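PDB 2QR4: peptidase M3B, oligoendopeptidase F from Enterococcus faecium, which probably hydrolyses peptide bonds in short peptides, as a zinc-dependent oligopeptidase of the M3 family. Local coordinates for residues Phe211-His222 with Trp490-Asn499. Sequence-based numbering, arbitrary orientation.
Sequences FASTLGTHIKGH and WSRIPHFYYN
Leu-215 CD1 sits over one face of the Tyr-497 ring in a CH-pi contact, 4.0 Å from the ring centroid and nearly on its normal. Phe-153 of helix 143-160 stacks on the same tyrosine. The contact packs helix 208-228 against the loop between helices 461-476 and 503-520, inside the mostly helical fold of an M3 family peptidase. Trp-490 turns the edge of its six-membered ring to the helix backbone, with CH2 3.5 Å from Ala-212 N. Its NE1 is hydrogen-bonded to Ser-465. Ser-491 O lies over the centre of one face of the Phe-211 ring.

The His-222 ring is sandwiched. Its own helix supplies His-218 O over one face, and Asn-499 OD1 covers the other, 3.3 Å above the plane. The Asn-499 amide is stacked on this ring, with the planes 21° apart. Tyr-498 O and a water meet the ring at its edge. The water is 2.7 Å from His-222 NE2 and gives a weak bond to Tyr-498 O.

The two methyls of Leu-215 divide the work. CD1, besides lying on Tyr-497, touches Phe-496 CB. Leu-215 CD2 reaches Trp-490 CE3 at 3.9 Å. Met-449 of helix 418-454 adds to this apolar cluster. Tyr-497 OH is hydrogen-bonded to Thr-214 OG1 at 2.8 Å, so the end of the buried tyrosine is tied to the helix.

The rings of His-218 and Tyr-497 meet obliquely, neither stacked nor edge-to-face. The His-218 ring reaches the loop backbone because its CG points away from the backbone N (chi1 -174°). His-218 NE2 donates to Tyr-498 O at 2.8 Å. The bond is almost straight (172°), and the acceptor lies in the imidazole plane.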
ATOM      1  N   PHE A 211      -1.634  -4.231  -8.980  1.00 37.69           N
ATOM      2  CA  PHE A 211      -2.852  -3.440  -8.882  1.00 39.30           C
ATOM      3  C   PHE A 211      -3.952  -4.086  -8.028  1.00 41.52           C
ATOM      4  O   PHE A 211      -4.646  -3.393  -7.284  1.00 44.12           O
ATOM      5  CB  PHE A 211      -3.377  -3.140 -10.271  1.00 38.61           C
ATOM      6  CG  PHE A 211      -2.552  -2.141 -11.027  1.00 41.12           C
ATOM      7  CD1 PHE A 211      -2.300  -0.883 -10.494  1.00 46.00           C
ATOM      8  CD2 PHE A 211      -2.048  -2.446 -12.278  1.00 41.56           C
ATOM      9  CE1 PHE A 211      -1.565   0.057 -11.200  1.00 36.28           C
ATOM     10  CE2 PHE A 211      -1.299  -1.509 -12.982  1.00 41.78           C
ATOM     11  CZ  PHE A 211      -1.061  -0.260 -12.436  1.00 39.62           C
ATOM     12  N   ALA A 212      -4.103  -5.405  -8.108  1.00 40.69           N
ATOM     13  CA  ALA A 212      -5.070  -6.092  -7.248  1.00 41.40           C
ATOM     14  C   ALA A 212      -4.693  -5.861  -5.790  1.00 43.19           C
ATOM     15  O   ALA A 212      -5.544  -5.625  -4.941  1.00 44.94           O
ATOM     16  CB  ALA A 212      -5.090  -7.584  -7.545  1.00 35.61           C
ATOM     17  N   SER A 213      -3.401  -5.952  -5.522  1.00 36.96           N
ATOM     18  CA  SER A 213      -2.858  -5.730  -4.209  1.00 42.60           C
ATOM     19  C   SER A 213      -3.138  -4.298  -3.746  1.00 41.24           C
ATOM     20  O   SER A 213      -3.653  -4.093  -2.651  1.00 44.07           O
ATOM     21  CB  SER A 213      -1.350  -6.033  -4.219  1.00 40.51           C
ATOM     22  OG  SER A 213      -0.758  -5.759  -2.957  1.00 44.92           O
ATOM     23  N   THR A 214      -2.824  -3.306  -4.576  1.00 38.39           N
ATOM     24  CA  THR A 214      -3.052  -1.893  -4.164  1.00 43.90           C
ATOM     25  C   THR A 214      -4.535  -1.595  -3.994  1.00 42.80           C
ATOM     26  O   THR A 214      -4.937  -0.980  -3.013  1.00 48.05           O
ATOM     27  CB  THR A 214      -2.400  -0.844  -5.120  1.00 39.67           C
ATOM     28  OG1 THR A 214      -2.772  -1.109  -6.484  1.00 47.23           O
ATOM     29  CG2 THR A 214      -0.880  -0.892  -5.009  1.00 32.38           C
ATOM     30  N   LEU A 215      -5.356  -2.077  -4.926  1.00 45.84           N
ATOM     31  CA  LEU A 215      -6.793  -1.788  -4.886  1.00 45.59           C
ATOM     32  C   LEU A 215      -7.472  -2.575  -3.773  1.00 43.54           C
ATOM     33  O   LEU A 215      -8.245  -2.024  -2.996  1.00 44.49           O
ATOM     34  CB  LEU A 215      -7.449  -2.069  -6.236  1.00 42.15           C
ATOM     35  CG  LEU A 215      -8.949  -1.806  -6.337  1.00 46.78           C
ATOM     36  CD1 LEU A 215      -9.318  -0.363  -5.886  1.00 38.56           C
ATOM     37  CD2 LEU A 215      -9.450  -2.103  -7.746  1.00 41.52           C
ATOM     38  N   GLY A 216      -7.159  -3.865  -3.698  1.00 41.02           N
ATOM     39  CA  GLY A 216      -7.542  -4.707  -2.564  1.00 33.71           C
ATOM     40  C   GLY A 216      -7.278  -4.101  -1.188  1.00 44.25           C
ATOM     41  O   GLY A 216      -8.149  -4.118  -0.310  1.00 46.13           O
ATOM     42  N   THR A 217      -6.083  -3.554  -0.989  1.00 44.16           N
ATOM     43  CA  THR A 217      -5.766  -2.897   0.281  1.00 41.69           C
ATOM     44  C   THR A 217      -6.701  -1.705   0.541  1.00 50.39           C
ATOM     45  O   THR A 217      -7.204  -1.510   1.654  1.00 45.77           O
ATOM     46  CB  THR A 217      -4.317  -2.424   0.291  1.00 50.76           C
ATOM     47  OG1 THR A 217      -3.447  -3.547   0.066  1.00 49.07           O
ATOM     48  CG2 THR A 217      -3.995  -1.782   1.624  1.00 47.94           C
ATOM     49  N   HIS A 218      -6.941  -0.924  -0.508  1.00 43.16           N
ATOM     50  CA  HIS A 218      -7.782   0.266  -0.422  1.00 42.65           C
ATOM     51  C   HIS A 218      -9.172  -0.141   0.010  1.00 38.84           C
ATOM     52  O   HIS A 218      -9.765   0.477   0.893  1.00 47.80           O
ATOM     53  CB  HIS A 218      -7.872   0.969  -1.792  1.00 38.25           C
ATOM     54  CG  HIS A 218      -8.597   2.269  -1.752  1.00 43.50           C
ATOM     55  ND1 HIS A 218      -8.078   3.385  -1.123  1.00 51.74           N
ATOM     56  CD2 HIS A 218      -9.790   2.644  -2.270  1.00 46.19           C
ATOM     57  CE1 HIS A 218      -8.926   4.392  -1.254  1.00 48.28           C
ATOM     58  NE2 HIS A 218      -9.973   3.969  -1.942  1.00 50.22           N
ATOM     59  N   ILE A 219      -9.683  -1.191  -0.632  1.00 43.74           N
ATOM     60  CA  ILE A 219     -11.009  -1.731  -0.331  1.00 41.74           C
ATOM     61  C   ILE A 219     -11.102  -2.291   1.096  1.00 48.35           C
ATOM     62  O   ILE A 219     -12.046  -1.986   1.830  1.00 49.06           O
ATOM     63  CB  ILE A 219     -11.402  -2.757  -1.396  1.00 47.47           C
ATOM     64  CG1 ILE A 219     -11.849  -2.005  -2.660  1.00 45.39           C
ATOM     65  CG2 ILE A 219     -12.484  -3.669  -0.899  1.00 36.52           C
ATOM     66  CD1 ILE A 219     -11.789  -2.852  -3.861  1.00 65.86           C
ATOM     67  N   LYS A 220     -10.093  -3.059   1.501  1.00 38.92           N
ATOM     68  CA  LYS A 220      -9.974  -3.515   2.879  1.00 44.95           C
ATOM     69  C   LYS A 220     -10.073  -2.388   3.911  1.00 43.16           C
ATOM     70  O   LYS A 220     -10.726  -2.546   4.940  1.00 51.94           O
ATOM     71  CB  LYS A 220      -8.666  -4.294   3.079  1.00 44.56           C
ATOM     72  CG  LYS A 220      -8.863  -5.767   2.976  1.00 45.13           C
ATOM     73  CD  LYS A 220      -7.550  -6.559   2.978  1.00 61.44           C
ATOM     74  CE  LYS A 220      -7.791  -7.948   2.415  1.00 54.20           C
ATOM     75  NZ  LYS A 220      -9.167  -8.428   2.831  1.00 48.59           N
ATOM     76  N   GLY A 221      -9.429  -1.257   3.641  1.00 42.94           N
ATOM     77  CA  GLY A 221      -9.474  -0.105   4.566  1.00 30.86           C
ATOM     78  C   GLY A 221     -10.864   0.480   4.730  1.00 44.42           C
ATOM     79  O   GLY A 221     -11.259   0.830   5.852  1.00 47.22           O
ATOM     80  N   HIS A 222     -11.612   0.589   3.622  1.00 38.96           N
ATOM     81  CA  HIS A 222     -13.012   1.029   3.684  1.00 44.21           C
ATOM     82  C   HIS A 222     -13.867   0.095   4.537  1.00 44.92           C
ATOM     83  O   HIS A 222     -14.686   0.539   5.339  1.00 47.44           O
ATOM     84  CB  HIS A 222     -13.635   1.105   2.291  1.00 40.86           C
ATOM     85  CG  HIS A 222     -13.062   2.181   1.431  1.00 50.93           C
ATOM     86  ND1 HIS A 222     -13.222   2.197   0.061  1.00 47.56           N
ATOM     87  CD2 HIS A 222     -12.316   3.269   1.741  1.00 44.22           C
ATOM     88  CE1 HIS A 222     -12.605   3.254  -0.434  1.00 47.78           C
ATOM     89  NE2 HIS A 222     -12.051   3.922   0.564  1.00 51.91           N
ATOM     90  N   TRP A 490     -10.337  -2.972 -14.988  1.00 40.28           N
ATOM     91  CA  TRP A 490     -10.572  -2.528 -13.594  1.00 39.90           C
ATOM     92  C   TRP A 490      -9.326  -1.900 -12.986  1.00 44.27           C
ATOM     93  O   TRP A 490      -9.427  -1.052 -12.094  1.00 42.75           O
ATOM     94  CB  TRP A 490     -11.040  -3.678 -12.691  1.00 33.04           C
ATOM     95  CG  TRP A 490     -10.074  -4.801 -12.679  1.00 44.62           C
ATOM     96  CD1 TRP A 490     -10.085  -5.913 -13.485  1.00 36.80           C
ATOM     97  CD2 TRP A 490      -8.915  -4.918 -11.846  1.00 39.28           C
ATOM     98  NE1 TRP A 490      -8.996  -6.712 -13.201  1.00 42.19           N
ATOM     99  CE2 TRP A 490      -8.264  -6.122 -12.199  1.00 41.00           C
ATOM    100  CE3 TRP A 490      -8.359  -4.115 -10.843  1.00 38.94           C
ATOM    101  CZ2 TRP A 490      -7.086  -6.546 -11.578  1.00 35.66           C
ATOM    102  CZ3 TRP A 490      -7.185  -4.538 -10.223  1.00 35.90           C
ATOM    103  CH2 TRP A 490      -6.563  -5.740 -10.599  1.00 42.46           C
ATOM    104  N   SER A 491      -8.157  -2.301 -13.486  1.00 35.90           N
ATOM    105  CA  SER A 491      -6.903  -1.944 -12.856  1.00 38.62           C
ATOM    106  C   SER A 491      -6.369  -0.573 -13.264  1.00 41.30           C
ATOM    107  O   SER A 491      -5.405  -0.088 -12.678  1.00 47.19           O
ATOM    108  CB  SER A 491      -5.841  -3.026 -13.118  1.00 45.54           C
ATOM    109  OG  SER A 491      -5.402  -3.017 -14.469  1.00 43.51           O
ATOM    110  N   ARG A 492      -6.980   0.053 -14.260  1.00 40.28           N
ATOM    111  CA  ARG A 492      -6.473   1.341 -14.721  1.00 49.89           C
ATOM    112  C   ARG A 492      -7.398   2.508 -14.377  1.00 45.09           C
ATOM    113  O   ARG A 492      -7.104   3.660 -14.705  1.00 45.42           O
ATOM    114  CB  ARG A 492      -6.164   1.308 -16.218  1.00 51.74           C
ATOM    115  CG  ARG A 492      -7.365   1.036 -17.095  1.00 48.58           C
ATOM    116  CD  ARG A 492      -6.962   0.839 -18.570  1.00 44.73           C
ATOM    117  NE  ARG A 492      -6.923   2.096 -19.297  1.00 53.86           N
ATOM    118  CZ  ARG A 492      -7.978   2.660 -19.880  1.00 64.91           C
ATOM    119  NH1 ARG A 492      -7.838   3.821 -20.507  1.00 57.89           N
ATOM    120  NH2 ARG A 492      -9.174   2.074 -19.832  1.00 60.72           N
ATOM    121  N   ILE A 493      -8.484   2.211 -13.670  1.00 42.46           N
ATOM    122  CA  ILE A 493      -9.508   3.211 -13.331  1.00 44.30           C
ATOM    123  C   ILE A 493      -9.245   3.874 -11.973  1.00 40.97           C
ATOM    124  O   ILE A 493      -9.475   3.272 -10.939  1.00 48.62           O
ATOM    125  CB  ILE A 493     -10.887   2.545 -13.319  1.00 42.47           C
ATOM    126  CG1 ILE A 493     -11.218   2.044 -14.733  1.00 43.21           C
ATOM    127  CG2 ILE A 493     -11.948   3.504 -12.809  1.00 35.77           C
ATOM    128  CD1 ILE A 493     -12.466   1.223 -14.785  1.00 62.64           C
ATOM    129  N   PRO A 494      -8.766   5.124 -11.982  1.00 36.94           N
ATOM    130  CA  PRO A 494      -8.411   5.885 -10.768  1.00 47.08           C
ATOM    131  C   PRO A 494      -9.574   6.000  -9.777  1.00 41.84           C
ATOM    132  O   PRO A 494      -9.361   6.067  -8.563  1.00 45.52           O
ATOM    133  CB  PRO A 494      -8.061   7.296 -11.307  1.00 37.60           C
ATOM    134  CG  PRO A 494      -7.789   7.114 -12.771  1.00 39.62           C
ATOM    135  CD  PRO A 494      -8.590   5.914 -13.219  1.00 43.28           C
ATOM    136  N   HIS A 495     -10.797   6.016 -10.291  1.00 38.53           N
ATOM    137  CA  HIS A 495     -11.962   6.283  -9.455  1.00 44.21           C
ATOM    138  C   HIS A 495     -12.241   5.198  -8.449  1.00 41.96           C
ATOM    139  O   HIS A 495     -12.938   5.439  -7.465  1.00 46.11           O
ATOM    140  CB  HIS A 495     -13.199   6.555 -10.300  1.00 45.15           C
ATOM    141  CG  HIS A 495     -13.143   7.865 -11.013  1.00 60.95           C
ATOM    142  ND1 HIS A 495     -12.671   7.992 -12.303  1.00 68.24           N
ATOM    143  CD2 HIS A 495     -13.460   9.114 -10.603  1.00 55.39           C
ATOM    144  CE1 HIS A 495     -12.723   9.262 -12.663  1.00 64.90           C
ATOM    145  NE2 HIS A 495     -13.202   9.962 -11.651  1.00 60.46           N
ATOM    146  N   PHE A 496     -11.686   4.011  -8.678  1.00 37.43           N
ATOM    147  CA  PHE A 496     -11.885   2.918  -7.736  1.00 38.08           C
ATOM    148  C   PHE A 496     -11.107   3.147  -6.457  1.00 37.64           C
ATOM    149  O   PHE A 496     -11.343   2.448  -5.479  1.00 38.56           O
ATOM    150  CB  PHE A 496     -11.477   1.585  -8.342  1.00 41.61           C
ATOM    151  CG  PHE A 496     -12.445   1.063  -9.347  1.00 43.54           C
ATOM    152  CD1 PHE A 496     -13.804   1.344  -9.228  1.00 39.29           C
ATOM    153  CD2 PHE A 496     -12.008   0.274 -10.404  1.00 38.02           C
ATOM    154  CE1 PHE A 496     -14.714   0.848 -10.152  1.00 34.82           C
ATOM    155  CE2 PHE A 496     -12.911  -0.218 -11.341  1.00 46.85           C
ATOM    156  CZ  PHE A 496     -14.267   0.062 -11.206  1.00 45.38           C
ATOM    157  N   TYR A 497     -10.169   4.101  -6.486  1.00 35.52           N
ATOM    158  CA  TYR A 497      -9.388   4.517  -5.293  1.00 42.30           C
ATOM    159  C   TYR A 497      -9.998   5.752  -4.595  1.00 45.39           C
ATOM    160  O   TYR A 497      -9.372   6.389  -3.746  1.00 43.59           O
ATOM    161  CB  TYR A 497      -7.916   4.807  -5.659  1.00 35.08           C
ATOM    162  CG  TYR A 497      -7.161   3.585  -6.126  1.00 44.37           C
ATOM    163  CD1 TYR A 497      -6.473   2.776  -5.215  1.00 35.77           C
ATOM    164  CD2 TYR A 497      -7.156   3.218  -7.477  1.00 34.54           C
ATOM    165  CE1 TYR A 497      -5.781   1.648  -5.640  1.00 39.90           C
ATOM    166  CE2 TYR A 497      -6.466   2.081  -7.912  1.00 35.43           C
ATOM    167  CZ  TYR A 497      -5.777   1.308  -6.988  1.00 39.96           C
ATOM    168  OH  TYR A 497      -5.116   0.177  -7.403  1.00 41.92           O
ATOM    169  N   TYR A 498     -11.215   6.105  -4.978  1.00 45.11           N
ATOM    170  CA  TYR A 498     -11.971   7.093  -4.231  1.00 42.29           C
ATOM    171  C   TYR A 498     -12.804   6.283  -3.250  1.00 52.39           C
ATOM    172  O   TYR A 498     -12.319   5.297  -2.695  1.00 53.66           O
ATOM    173  CB  TYR A 498     -12.839   7.918  -5.171  1.00 53.10           C
ATOM    174  CG  TYR A 498     -12.036   8.873  -6.035  1.00 56.63           C
ATOM    175  CD1 TYR A 498     -10.690   8.636  -6.304  1.00 62.62           C
ATOM    176  CD2 TYR A 498     -12.619  10.003  -6.590  1.00 71.72           C
ATOM    177  CE1 TYR A 498      -9.943   9.498  -7.092  1.00 57.07           C
ATOM    178  CE2 TYR A 498     -11.878  10.877  -7.385  1.00 75.21           C
ATOM    179  CZ  TYR A 498     -10.542  10.612  -7.628  1.00 67.85           C
ATOM    180  OH  TYR A 498      -9.808  11.470  -8.406  1.00 66.17           O
ATOM    181  N   ASN A 499     -14.055   6.660  -3.048  1.00 40.61           N
ATOM    182  CA  ASN A 499     -14.876   5.980  -2.053  1.00 37.33           C
ATOM    183  C   ASN A 499     -16.357   6.054  -2.442  1.00 34.98           C
ATOM    184  O   ASN A 499     -17.116   6.868  -1.921  1.00 30.00           O
ATOM    185  CB  ASN A 499     -14.638   6.616  -0.669  1.00 32.85           C
ATOM    186  CG  ASN A 499     -15.184   5.775   0.473  1.00 41.92           C
ATOM    187  OD1 ASN A 499     -15.568   4.618   0.284  1.00 44.55           O
ATOM    188  ND2 ASN A 499     -15.225   6.356   1.667  1.00 40.59           N
TER
HETATM  189  O   HOH W   1     -11.017   6.346   0.153  1.00 49.80           O